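Local coordinates for protein lysin (Enterococcus phage IMEEF1, PDB 6IST) that probably degrades the peptidoglycan of its bacterial host with a calcium-binding CHAP-type cysteine peptidase domain, at residues M30-D35 against V105-N110; Y46-A51 against A86-T91; D76-G81 against G92-D97. All blocks are in the same frame, centred on the assembly; numbering follows the deposited sequence.

Overall arrangement
All three contacts lie within the CHAP peptidase range, their centres about 9 Å (contacts 1 and 3), 12 Å (1 and 2) and 13 Å (2 and 3) apart. Contact 1 sets helix 29-41 beside strand 103-108, and contacts 2 and 3 fall inside the chain loop it closes. Those two alternate along the chain, their segments running 46-51, 76-81, 86-91, 92-97. Contact 3 pairs strands 77-80 and 90-94 in the antiparallel sheet that also holds 103-108; contact 2 lays a loop against the approach to 90-94. Together they place helix 29-41 and the sheet around H90 and D108, probable catalytic residues bonded to each other; D31 binds calcium farther off, near the helix start.

Contact 1. Residues M30-D35 against V105-N110; sequences MDLTVD and VSVDQN. With CA (calcium ion), chain E.
L32 extends its CD2 methyl over the backbone at V107 and D108, overlapping the chain of strand 103-108 at V107 from the side of helix 29-41. The closest approach is from L32 CD2 to V107 O, 3.3 Å, and the same methyl lies 3.9 Å from V107 CG1. The L32 CB already points toward the strand; CG anti to the backbone N (chi1 179°), followed by chi2 of 56°, sets CD2 at V107. L32 is buried; its methyl meets both a peptide carbonyl and a valine methyl.

Q109, two residues beyond V107, meets the same helical turn. Its chain is extended beyond CG (chi2 -178°), laying the amide alongside L32, with Q109 CD and L32 CB 4.1 Å apart. Q109 NE2 comes 3.6 Å from L32 N and 3.7 Å from D31 CB, contacts of packing only. The amide's hydrogen bonds go elsewhere, NE2 to Q28 O and OE1 to V19 N, and these two bonds fix its rotation while tying it to Q28, just before the helix, and to V19, next to the calcium ligand D20.

On D31, beside that amide, the carboxylate turns to the calcium ion: D31 OD2 binds the metal at 2.5 Å, and OD1 accepts a hydrogen bond from A21 N. D20 OD1, D22 OD1, W24 O and G26 O are the other protein ligands of the metal.

Between V107 and Q109, the D108 CB points away from the helix, and OD2 is hydrogen-bonded to H90 NE2 and H127 NE2. A helix packed against a strand that carries an acid bonded to a histidine, with a calcium site near the helix start, is consistent with the papain-like core of a CHAP cysteine peptidase.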
ATOM      1  N   MET C  30      19.602 -13.285  -6.811  1.00 16.85           N
ATOM      2  CA  MET C  30      18.612 -12.243  -6.521  1.00 19.52           C
ATOM      3  C   MET C  30      17.460 -12.730  -5.627  1.00 21.41           C
ATOM      4  O   MET C  30      16.864 -11.932  -4.881  1.00 19.64           O
ATOM      5  CB  MET C  30      18.135 -11.638  -7.871  1.00 20.36           C
ATOM      6  CG  MET C  30      17.482 -10.252  -7.889  1.00 22.06           C
ATOM      7  SD  MET C  30      18.129  -8.895  -6.898  1.00 14.54           S
ATOM      8  CE  MET C  30      17.225  -7.470  -7.628  1.00 20.17           C
ATOM      9  N   ASP C  31      17.087 -14.022  -5.717  1.00 19.78           N
ATOM     10  CA  ASP C  31      16.099 -14.597  -4.864  1.00 22.07           C
ATOM     11  C   ASP C  31      16.353 -14.337  -3.384  1.00 20.89           C
ATOM     12  O   ASP C  31      15.421 -14.106  -2.671  1.00 19.97           O
ATOM     13  CB  ASP C  31      15.930 -16.091  -5.086  1.00 23.43           C
ATOM     14  CG  ASP C  31      15.250 -16.406  -6.408  1.00 27.18           C
ATOM     15  OD1 ASP C  31      14.076 -16.023  -6.601  1.00 32.94           O
ATOM     16  OD2 ASP C  31      15.888 -17.054  -7.247  1.00 28.25           O
ATOM     17  N   LEU C  32      17.609 -14.437  -2.937  1.00 16.34           N
ATOM     18  CA  LEU C  32      17.889 -14.206  -1.538  1.00 19.67           C
ATOM     19  C   LEU C  32      17.658 -12.762  -1.149  1.00 18.88           C
ATOM     20  O   LEU C  32      16.979 -12.462  -0.153  1.00 20.50           O
ATOM     21  CB  LEU C  32      19.366 -14.528  -1.235  1.00 20.54           C
ATOM     22  CG  LEU C  32      19.778 -14.281   0.221  1.00 24.71           C
ATOM     23  CD1 LEU C  32      18.847 -15.085   1.091  1.00 28.02           C
ATOM     24  CD2 LEU C  32      21.200 -14.749   0.422  1.00 29.25           C
ATOM     25  N   THR C  33      18.202 -11.853  -1.959  1.00 18.52           N
ATOM     26  CA  THR C  33      18.089 -10.425  -1.683  1.00 18.87           C
ATOM     27  C   THR C  33      16.634 -10.051  -1.708  1.00 16.57           C
ATOM     28  O   THR C  33      16.163  -9.292  -0.873  1.00 18.17           O
ATOM     29  CB  THR C  33      18.918  -9.621  -2.731  1.00 20.65           C
ATOM     30  OG1 THR C  33      20.331  -9.773  -2.383  1.00 19.69           O
ATOM     31  CG2 THR C  33      18.576  -8.128  -2.747  1.00 21.10           C
ATOM     32  N   VAL C  34      15.904 -10.568  -2.673  1.00 15.96           N
ATOM     33  CA  VAL C  34      14.483 -10.203  -2.758  1.00 16.35           C
ATOM     34  C   VAL C  34      13.691 -10.765  -1.561  1.00 18.11           C
ATOM     35  O   VAL C  34      12.913 -10.055  -0.984  1.00 20.17           O
ATOM     36  CB  VAL C  34      13.823 -10.695  -4.056  1.00 17.44           C
ATOM     37  CG1 VAL C  34      12.306 -10.627  -3.955  1.00 17.53           C
ATOM     38  CG2 VAL C  34      14.412  -9.918  -5.212  1.00 22.12           C
ATOM     39  N   ASP C  35      14.030 -11.960  -1.113  1.00 18.72           N
ATOM     40  CA  ASP C  35      13.323 -12.547  -0.013  1.00 20.33           C
ATOM     41  C   ASP C  35      13.534 -11.680   1.206  1.00 19.31           C
ATOM     42  O   ASP C  35      12.606 -11.384   1.973  1.00 18.51           O
ATOM     43  CB  ASP C  35      13.802 -13.954   0.211  1.00 23.87           C
ATOM     44  CG  ASP C  35      13.091 -14.655   1.394  1.00 30.09           C
ATOM     45  OD1 ASP C  35      11.859 -14.895   1.351  1.00 31.86           O
ATOM     46  OD2 ASP C  35      13.792 -14.955   2.385  1.00 31.57           O
ATOM     47  N   VAL C 105      32.569 -10.710   4.326  1.00 20.43           N
ATOM     48  CA  VAL C 105      31.733 -11.866   4.353  1.00 19.85           C
ATOM     49  C   VAL C 105      30.280 -11.546   4.008  1.00 19.22           C
ATOM     50  O   VAL C 105      29.700 -10.685   4.587  1.00 17.69           O
ATOM     51  CB  VAL C 105      31.816 -12.540   5.727  1.00 24.26           C
ATOM     52  CG1 VAL C 105      30.885 -13.700   5.829  1.00 25.48           C
ATOM     53  CG2 VAL C 105      33.250 -12.998   6.000  1.00 24.48           C
ATOM     54  N   SER C 106      29.710 -12.265   3.057  1.00 17.95           N
ATOM     55  CA  SER C 106      28.315 -12.185   2.735  1.00 18.73           C
ATOM     56  C   SER C 106      27.685 -13.612   2.582  1.00 21.18           C
ATOM     57  O   SER C 106      28.396 -14.601   2.327  1.00 23.62           O
ATOM     58  CB  SER C 106      28.071 -11.246   1.512  1.00 19.63           C
ATOM     59  OG  SER C 106      28.591 -11.828   0.319  1.00 21.37           O
ATOM     60  N   VAL C 107      26.361 -13.730   2.761  1.00 18.70           N
ATOM     61  CA  VAL C 107      25.627 -14.955   2.500  1.00 18.46           C
ATOM     62  C   VAL C 107      24.961 -14.744   1.167  1.00 16.64           C
ATOM     63  O   VAL C 107      24.310 -13.694   0.963  1.00 17.91           O
ATOM     64  CB  VAL C 107      24.594 -15.195   3.564  1.00 19.53           C
ATOM     65  CG1 VAL C 107      23.603 -16.225   3.146  1.00 20.31           C
ATOM     66  CG2 VAL C 107      25.308 -15.592   4.811  1.00 20.48           C
ATOM     67  N   ASP C 108      25.277 -15.615   0.247  1.00 15.64           N
ATOM     68  CA  ASP C 108      24.874 -15.464  -1.151  1.00 17.80           C
ATOM     69  C   ASP C 108      24.333 -16.808  -1.611  1.00 17.58           C
ATOM     70  O   ASP C 108      24.813 -17.866  -1.180  1.00 16.75           O
ATOM     71  CB  ASP C 108      26.018 -15.199  -2.135  1.00 19.77           C
ATOM     72  CG  ASP C 108      27.026 -14.088  -1.771  1.00 20.28           C
ATOM     73  OD1 ASP C 108      26.863 -13.263  -0.855  1.00 21.08           O
ATOM     74  OD2 ASP C 108      27.955 -13.947  -2.625  1.00 24.92           O
ATOM     75  N   GLN C 109      23.344 -16.784  -2.523  1.00 17.94           N
ATOM     76  CA  GLN C 109      22.970 -17.975  -3.302  1.00 16.38           C
ATOM     77  C   GLN C 109      23.603 -17.969  -4.608  1.00 15.72           C
ATOM     78  O   GLN C 109      23.871 -16.898  -5.167  1.00 17.34           O
ATOM     79  CB  GLN C 109      21.451 -18.065  -3.486  1.00 16.05           C
ATOM     80  CG  GLN C 109      20.757 -18.302  -2.188  1.00 17.54           C
ATOM     81  CD  GLN C 109      19.260 -18.457  -2.246  1.00 19.27           C
ATOM     82  OE1 GLN C 109      18.697 -19.016  -1.311  1.00 19.95           O
ATOM     83  NE2 GLN C 109      18.594 -17.912  -3.266  1.00 18.92           N
ATOM     84  N   ASN C 110      23.857 -19.175  -5.111  1.00 17.79           N
ATOM     85  CA  ASN C 110      24.372 -19.354  -6.459  1.00 20.17           C
ATOM     86  C   ASN C 110      25.750 -18.835  -6.696  1.00 18.20           C
ATOM     87  O   ASN C 110      26.116 -18.416  -7.830  1.00 21.18           O
ATOM     88  CB  ASN C 110      23.397 -18.817  -7.510  1.00 21.34           C
ATOM     89  CG  ASN C 110      23.439 -19.645  -8.791  1.00 21.00           C
ATOM     90  OD1 ASN C 110      23.745 -20.814  -8.765  1.00 22.75           O
ATOM     91  ND2 ASN C 110      23.174 -19.021  -9.894  1.00 27.06           N
TER
HETATM   92 CA    CA E 301      14.165 -18.319  -8.522  1.00 41.27          CA

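Contact 2. Residues Y46-A51 against A86-T91; sequences YGNAIA and AQYGHT
With CG1 anti to the backbone N (chi1 -169°), I50 spreads its two branches over successive carbonyls of the 86-91 turn: CG1 lies 3.5 Å from A86 O, and CG2 lies 3.6 Å from Q87 O. In the CHAP domain this is the loop after strand 43-44 closing on the turn that leads into strand 90-94, immediately before H90, the probable catalytic histidine.

The backbones are drawn together at Y88. I50 N donates to Y88 O at 3.1 Å, with a somewhat bent N-H...O angle of 146°, and the donor stands above the carbonyl plane, 49° out of it. G89, which has a positive phi and no side chain, sits directly against I50, their CA atoms 4.2 Å apart. The A49 methyl rests on the G89-H90 peptide, its CB 3.5 Å from H90 N and 4.1 Å from T91 CG2. A49, H90 and T91 all touch C29 at the start of helix 29-41.

At the surface, the N48 and Y88 side chains run side by side in the same direction. The N48 amide is nearly perpendicular to the ring and brings its nitrogen to the ring edge, in plane.

Water joins the segments at two points. One molecule accepts from A49 N and donates weakly to Y88 O, so that carbonyl is reached by both the I50 amide and water. The other accepts from N48 ND2 at 3.1 Å and donates to Q87 O at 2.9 Å.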
ATOM      1  N   TYR C  46      13.466  -5.093  -8.123  1.00 23.16           N
ATOM      2  CA  TYR C  46      13.077  -5.471  -9.460  1.00 25.14           C
ATOM      3  C   TYR C  46      14.275  -5.977 -10.259  1.00 20.94           C
ATOM      4  O   TYR C  46      15.406  -5.584 -10.054  1.00 21.79           O
ATOM      5  CB  TYR C  46      12.473  -4.231 -10.106  1.00 27.84           C
ATOM      6  CG  TYR C  46      12.144  -4.457 -11.510  1.00 34.62           C
ATOM      7  CD1 TYR C  46      10.956  -5.124 -11.858  1.00 41.18           C
ATOM      8  CD2 TYR C  46      13.005  -4.033 -12.519  1.00 36.79           C
ATOM      9  CE1 TYR C  46      10.637  -5.342 -13.194  1.00 41.06           C
ATOM     10  CE2 TYR C  46      12.696  -4.277 -13.855  1.00 39.97           C
ATOM     11  CZ  TYR C  46      11.511  -4.910 -14.171  1.00 39.75           C
ATOM     12  OH  TYR C  46      11.202  -5.125 -15.482  1.00 45.40           O
ATOM     13  N   GLY C  47      14.050  -6.925 -11.148  1.00 21.48           N
ATOM     14  CA  GLY C  47      15.053  -7.279 -12.133  1.00 22.46           C
ATOM     15  C   GLY C  47      16.101  -8.262 -11.676  1.00 22.16           C
ATOM     16  O   GLY C  47      15.938  -8.981 -10.716  1.00 21.86           O
ATOM     17  N   ASN C  48      17.152  -8.353 -12.447  1.00 23.18           N
ATOM     18  CA  ASN C  48      18.330  -9.158 -12.096  1.00 21.92           C
ATOM     19  C   ASN C  48      19.149  -8.352 -11.119  1.00 18.95           C
ATOM     20  O   ASN C  48      18.859  -7.195 -10.894  1.00 18.48           O
ATOM     21  CB  ASN C  48      19.157  -9.412 -13.336  1.00 27.32           C
ATOM     22  CG  ASN C  48      18.494 -10.388 -14.255  1.00 30.64           C
ATOM     23  OD1 ASN C  48      17.806 -11.250 -13.799  1.00 33.39           O
ATOM     24  ND2 ASN C  48      18.752 -10.279 -15.567  1.00 34.23           N
ATOM     25  N   ALA C  49      20.192  -8.961 -10.580  1.00 18.07           N
ATOM     26  CA  ALA C  49      21.058  -8.283  -9.658  1.00 19.30           C
ATOM     27  C   ALA C  49      21.606  -6.972 -10.132  1.00 18.39           C
ATOM     28  O   ALA C  49      21.729  -6.029  -9.380  1.00 19.95           O
ATOM     29  CB  ALA C  49      22.189  -9.246  -9.269  1.00 20.45           C
ATOM     30  N   ILE C  50      22.000  -6.881 -11.409  1.00 16.91           N
ATOM     31  CA  ILE C  50      22.591  -5.723 -11.940  1.00 18.83           C
ATOM     32  C   ILE C  50      21.674  -4.512 -11.916  1.00 20.06           C
ATOM     33  O   ILE C  50      22.143  -3.392 -11.883  1.00 20.61           O
ATOM     34  CB  ILE C  50      23.060  -5.980 -13.405  1.00 19.68           C
ATOM     35  CG1 ILE C  50      23.943  -4.849 -13.949  1.00 20.46           C
ATOM     36  CG2 ILE C  50      21.883  -6.283 -14.362  1.00 23.01           C
ATOM     37  CD1 ILE C  50      25.213  -4.727 -13.121  1.00 21.43           C
ATOM     38  N   ALA C  51      20.362  -4.744 -11.979  1.00 20.05           N
ATOM     39  CA  ALA C  51      19.383  -3.671 -11.842  1.00 20.27           C
ATOM     40  C   ALA C  51      19.400  -3.031 -10.466  1.00 20.72           C
ATOM     41  O   ALA C  51      18.961  -1.886 -10.321  1.00 20.11           O
ATOM     42  CB  ALA C  51      17.987  -4.130 -12.138  1.00 23.26           C
ATOM     43  N   ALA C  86      28.939  -7.462 -15.190  1.00 18.92           N
ATOM     44  CA  ALA C  86      28.244  -6.304 -15.731  1.00 20.18           C
ATOM     45  C   ALA C  86      26.989  -6.791 -16.436  1.00 21.36           C
ATOM     46  O   ALA C  86      26.015  -6.049 -16.540  1.00 22.50           O
ATOM     47  CB  ALA C  86      29.136  -5.455 -16.648  1.00 20.72           C
ATOM     48  N   GLN C  87      26.974  -8.024 -16.920  1.00 23.96           N
ATOM     49  CA  GLN C  87      25.798  -8.453 -17.647  1.00 25.17           C
ATOM     50  C   GLN C  87      24.551  -8.701 -16.796  1.00 24.61           C
ATOM     51  O   GLN C  87      23.477  -8.129 -17.073  1.00 22.77           O
ATOM     52  CB  GLN C  87      26.145  -9.671 -18.455  1.00 28.56           C
ATOM     53  CG  GLN C  87      25.039  -9.998 -19.407  1.00 32.28           C
ATOM     54  CD  GLN C  87      25.429 -11.109 -20.349  1.00 39.70           C
ATOM     55  OE1 GLN C  87      26.395 -11.826 -20.099  1.00 41.00           O
ATOM     56  NE2 GLN C  87      24.619 -11.318 -21.389  1.00 42.25           N
ATOM     57  N   TYR C  88      24.667  -9.593 -15.802  1.00 20.85           N
ATOM     58  CA  TYR C  88      23.572  -9.996 -14.937  1.00 22.28           C
ATOM     59  C   TYR C  88      23.692  -9.570 -13.475  1.00 20.90           C
ATOM     60  O   TYR C  88      22.715  -9.557 -12.761  1.00 21.71           O
ATOM     61  CB  TYR C  88      23.436 -11.480 -14.966  1.00 26.87           C
ATOM     62  CG  TYR C  88      23.105 -12.005 -16.338  1.00 31.07           C
ATOM     63  CD1 TYR C  88      21.888 -11.692 -16.937  1.00 38.35           C
ATOM     64  CD2 TYR C  88      24.003 -12.804 -17.025  1.00 36.55           C
ATOM     65  CE1 TYR C  88      21.578 -12.171 -18.212  1.00 44.60           C
ATOM     66  CE2 TYR C  88      23.703 -13.293 -18.311  1.00 41.37           C
ATOM     67  CZ  TYR C  88      22.492 -12.975 -18.885  1.00 45.17           C
ATOM     68  OH  TYR C  88      22.180 -13.449 -20.138  1.00 53.79           O
ATOM     69  N   GLY C  89      24.927  -9.341 -13.045  1.00 18.85           N
ATOM     70  CA  GLY C  89      25.240  -9.024 -11.666  1.00 18.71           C
ATOM     71  C   GLY C  89      25.271 -10.215 -10.723  1.00 18.12           C
ATOM     72  O   GLY C  89      25.048 -11.353 -11.078  1.00 20.51           O
ATOM     73  N   HIS C  90      25.607  -9.906  -9.481  1.00 13.18           N
ATOM     74  CA  HIS C  90      25.460 -10.865  -8.395  1.00 12.72           C
ATOM     75  C   HIS C  90      25.082 -10.057  -7.186  1.00 12.26           C
ATOM     76  O   HIS C  90      25.358  -8.882  -7.136  1.00 14.58           O
ATOM     77  CB  HIS C  90      26.803 -11.580  -8.202  1.00 14.73           C
ATOM     78  CG  HIS C  90      26.771 -12.599  -7.120  1.00 15.58           C
ATOM     79  ND1 HIS C  90      25.952 -13.697  -7.126  1.00 19.70           N
ATOM     80  CD2 HIS C  90      27.440 -12.629  -5.958  1.00 19.56           C
ATOM     81  CE1 HIS C  90      26.112 -14.375  -6.003  1.00 18.12           C
ATOM     82  NE2 HIS C  90      27.022 -13.732  -5.277  1.00 18.40           N
ATOM     83  N   THR C  91      24.521 -10.717  -6.168  1.00 12.21           N
ATOM     84  CA  THR C  91      24.120 -10.041  -4.952  1.00 14.63           C
ATOM     85  C   THR C  91      24.133 -11.032  -3.836  1.00 14.79           C
ATOM     86  O   THR C  91      24.296 -12.193  -4.057  1.00 13.96           O
ATOM     87  CB  THR C  91      22.737  -9.393  -5.124  1.00 15.45           C
ATOM     88  OG1 THR C  91      22.421  -8.607  -3.974  1.00 16.58           O
ATOM     89  CG2 THR C  91      21.603 -10.453  -5.371  1.00 15.60           C
TER
HETATM   90  O   HOH W   1      20.568  -8.226 -16.973  1.00 32.49           O
HETATM   91  O   HOH W   2      20.640 -11.702 -11.288  1.00 30.69           O

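Contact 3. Residues D76-G81 against G92-D97; sequences DVMIWG and GIATED
M78 runs along G92 toward A94. Its CB lies 3.7 Å from G92 O, and CG is 3.9 Å from that same carbonyl oxygen. A bend at chi2 (-60°) then brings SD over the A94 methyl, with M78 SD and A94 CB 4.0 Å apart. A further turn at chi3 leads CE away from the 92-97 segment; elsewhere the side chain touches I72, F104 and V135, which enclose it between the loop before the hairpin and the neighbouring strands.

The backbone beneath is an antiparallel beta hairpin. A94 N donates to D76 O at 2.9 Å with an N-H...O angle of 172°. M78 N donates to G92 O at 3.0 Å and is almost as straight. V77 and I93 lie between these bonds as a non-hydrogen-bonded pair with CA atoms 4.8 Å apart, while I93 CA makes a CA-H...O contact to D76 O. The directions of strands 77-80 and 92-94 differ by 125°, well short of antiparallel, so these short segments cross with a marked twist.

On the face holding V77 and I93, V77 CG2 touches I93 CD1 at 3.8 Å, the two side chains meeting at a slant. T33 of helix 29-41 packs on both. On the opposite face, W80 presents its ring edge to G92, whose N lies near the ring plane, 4.0 Å from W80 CZ3. The indole also meets the rings of H90, H127 and Y85.

D76 carries the buried charge here: its carboxylate forms a salt bridge to R137 of strand 132-137 and accepts from K73 N. The hairpin is otherwise joined by near-linear amide bonds and apolar side chains; the buried carboxylate probably stays ionised because the salt bridge and the bond from K73 N offset the cost of burial.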
ATOM      1  N   ASP C  76      24.197  -4.792   4.806  1.00 20.98           N
ATOM      2  CA  ASP C  76      24.232  -4.158   3.466  1.00 18.86           C
ATOM      3  C   ASP C  76      23.867  -5.216   2.446  1.00 20.15           C
ATOM      4  O   ASP C  76      24.174  -6.404   2.626  1.00 19.58           O
ATOM      5  CB  ASP C  76      25.603  -3.662   3.125  1.00 20.04           C
ATOM      6  CG  ASP C  76      25.924  -2.279   3.719  1.00 22.77           C
ATOM      7  OD1 ASP C  76      24.996  -1.606   4.247  1.00 23.13           O
ATOM      8  OD2 ASP C  76      27.102  -1.851   3.544  1.00 25.69           O
ATOM      9  N   VAL C  77      23.163  -4.797   1.402  1.00 18.24           N
ATOM     10  CA  VAL C  77      22.915  -5.647   0.222  1.00 20.38           C
ATOM     11  C   VAL C  77      24.099  -5.360  -0.723  1.00 19.88           C
ATOM     12  O   VAL C  77      24.320  -4.222  -1.111  1.00 16.93           O
ATOM     13  CB  VAL C  77      21.588  -5.271  -0.464  1.00 20.07           C
ATOM     14  CG1 VAL C  77      21.485  -6.007  -1.805  1.00 21.03           C
ATOM     15  CG2 VAL C  77      20.378  -5.522   0.417  1.00 25.08           C
ATOM     16  N   MET C  78      24.876  -6.378  -1.093  1.00 16.51           N
ATOM     17  CA  MET C  78      26.032  -6.271  -1.913  1.00 18.78           C
ATOM     18  C   MET C  78      25.630  -6.398  -3.323  1.00 19.50           C
ATOM     19  O   MET C  78      24.748  -7.203  -3.693  1.00 21.86           O
ATOM     20  CB  MET C  78      26.958  -7.439  -1.600  1.00 21.42           C
ATOM     21  CG  MET C  78      27.429  -7.490  -0.199  1.00 21.98           C
ATOM     22  SD  MET C  78      28.355  -6.102   0.401  1.00 17.10           S
ATOM     23  CE  MET C  78      29.438  -5.776  -1.032  1.00 22.35           C
ATOM     24  N   ILE C  79      26.276  -5.622  -4.120  1.00 17.76           N
ATOM     25  CA  ILE C  79      26.087  -5.593  -5.543  1.00 18.03           C
ATOM     26  C   ILE C  79      27.400  -5.784  -6.288  1.00 17.52           C
ATOM     27  O   ILE C  79      28.332  -4.975  -6.150  1.00 16.06           O
ATOM     28  CB  ILE C  79      25.469  -4.241  -5.950  1.00 20.47           C
ATOM     29  CG1 ILE C  79      24.292  -3.798  -5.066  1.00 22.18           C
ATOM     30  CG2 ILE C  79      25.065  -4.310  -7.431  1.00 23.07           C
ATOM     31  CD1 ILE C  79      23.936  -2.357  -5.312  1.00 21.91           C
ATOM     32  N   TRP C  80      27.455  -6.809  -7.144  1.00 19.53           N
ATOM     33  CA  TRP C  80      28.522  -7.009  -8.080  1.00 17.67           C
ATOM     34  C   TRP C  80      28.033  -6.566  -9.400  1.00 18.96           C
ATOM     35  O   TRP C  80      26.944  -7.052  -9.852  1.00 17.95           O
ATOM     36  CB  TRP C  80      28.877  -8.426  -8.168  1.00 18.91           C
ATOM     37  CG  TRP C  80      29.681  -9.029  -7.073  1.00 18.22           C
ATOM     38  CD1 TRP C  80      31.041  -9.315  -7.108  1.00 18.60           C
ATOM     39  CD2 TRP C  80      29.228  -9.457  -5.770  1.00 18.87           C
ATOM     40  NE1 TRP C  80      31.420  -9.913  -5.923  1.00 19.57           N
ATOM     41  CE2 TRP C  80      30.353  -9.979  -5.079  1.00 17.56           C
ATOM     42  CE3 TRP C  80      28.034  -9.410  -5.121  1.00 18.49           C
ATOM     43  CZ2 TRP C  80      30.235 -10.474  -3.764  1.00 18.91           C
ATOM     44  CZ3 TRP C  80      27.889  -9.961  -3.829  1.00 18.90           C
ATOM     45  CH2 TRP C  80      29.018 -10.453  -3.178  1.00 18.93           C
ATOM     46  N   GLY C  81      28.791  -5.677 -10.026  1.00 18.18           N
ATOM     47  CA  GLY C  81      28.343  -5.151 -11.351  1.00 20.10           C
ATOM     48  C   GLY C  81      29.417  -4.827 -12.354  1.00 20.56           C
ATOM     49  O   GLY C  81      29.111  -4.128 -13.329  1.00 23.57           O
ATOM     50  N   GLY C  92      24.104 -10.493  -2.623  1.00 16.69           N
ATOM     51  CA  GLY C  92      23.999 -11.329  -1.418  1.00 14.17           C
ATOM     52  C   GLY C  92      23.988 -10.322  -0.252  1.00 16.72           C
ATOM     53  O   GLY C  92      23.910  -9.106  -0.447  1.00 15.63           O
ATOM     54  N   ILE C  93      23.969 -10.810   0.993  1.00 17.26           N
ATOM     55  CA  ILE C  93      23.829  -9.922   2.118  1.00 17.65           C
ATOM     56  C   ILE C  93      25.094  -9.954   2.973  1.00 16.88           C
ATOM     57  O   ILE C  93      25.423 -11.051   3.469  1.00 19.60           O
ATOM     58  CB  ILE C  93      22.654 -10.317   3.028  1.00 20.68           C
ATOM     59  CG1 ILE C  93      21.291 -10.408   2.260  1.00 21.69           C
ATOM     60  CG2 ILE C  93      22.513  -9.323   4.188  1.00 20.95           C
ATOM     61  CD1 ILE C  93      20.852  -9.148   1.546  1.00 24.51           C
ATOM     62  N   ALA C  94      25.616  -8.792   3.311  1.00 17.30           N
ATOM     63  CA  ALA C  94      26.889  -8.663   4.157  1.00 15.16           C
ATOM     64  C   ALA C  94      26.466  -9.025   5.574  1.00 17.21           C
ATOM     65  O   ALA C  94      25.465  -8.527   6.078  1.00 18.49           O
ATOM     66  CB  ALA C  94      27.440  -7.282   4.122  1.00 16.23           C
ATOM     67  N   THR C  95      27.195  -9.939   6.190  1.00 17.53           N
ATOM     68  CA  THR C  95      26.815 -10.415   7.541  1.00 20.65           C
ATOM     69  C   THR C  95      27.719  -9.844   8.606  1.00 24.36           C
ATOM     70  O   THR C  95      27.436 -10.019   9.843  1.00 22.11           O
ATOM     71  CB  THR C  95      26.840 -11.925   7.623  1.00 20.76           C
ATOM     72  OG1 THR C  95      28.027 -12.463   7.023  1.00 24.15           O
ATOM     73  CG2 THR C  95      25.625 -12.447   6.871  1.00 21.83           C
ATOM     74  N   GLU C  96      28.743  -9.144   8.133  1.00 24.25           N
ATOM     75  CA  GLU C  96      29.748  -8.507   8.966  1.00 26.76           C
ATOM     76  C   GLU C  96      30.205  -7.228   8.327  1.00 27.24           C
ATOM     77  O   GLU C  96      30.067  -7.062   7.135  1.00 24.94           O
ATOM     78  CB  GLU C  96      30.960  -9.448   9.102  1.00 31.67           C
ATOM     79  CG  GLU C  96      30.650 -10.729   9.863  1.00 38.70           C
ATOM     80  CD  GLU C  96      31.768 -11.761   9.796  1.00 44.00           C
ATOM     81  OE1 GLU C  96      31.454 -12.937  10.042  1.00 46.03           O
ATOM     82  OE2 GLU C  96      32.937 -11.419   9.468  1.00 42.49           O
ATOM     83  N   ASP C  97      30.796  -6.309   9.092  1.00 21.96           N
ATOM     84  CA  ASP C  97      31.453  -5.169   8.465  1.00 24.54           C
ATOM     85  C   ASP C  97      32.626  -5.630   7.587  1.00 21.14           C
ATOM     86  O   ASP C  97      33.271  -6.626   7.877  1.00 23.39           O
ATOM     87  CB  ASP C  97      31.961  -4.165   9.504  1.00 25.90           C
ATOM     88  CG  ASP C  97      30.820  -3.485  10.307  1.00 32.46           C
ATOM     89  OD1 ASP C  97      29.588  -3.579   9.969  1.00 33.78           O
ATOM     90  OD2 ASP C  97      31.147  -2.822  11.333  1.00 35.16           O
TER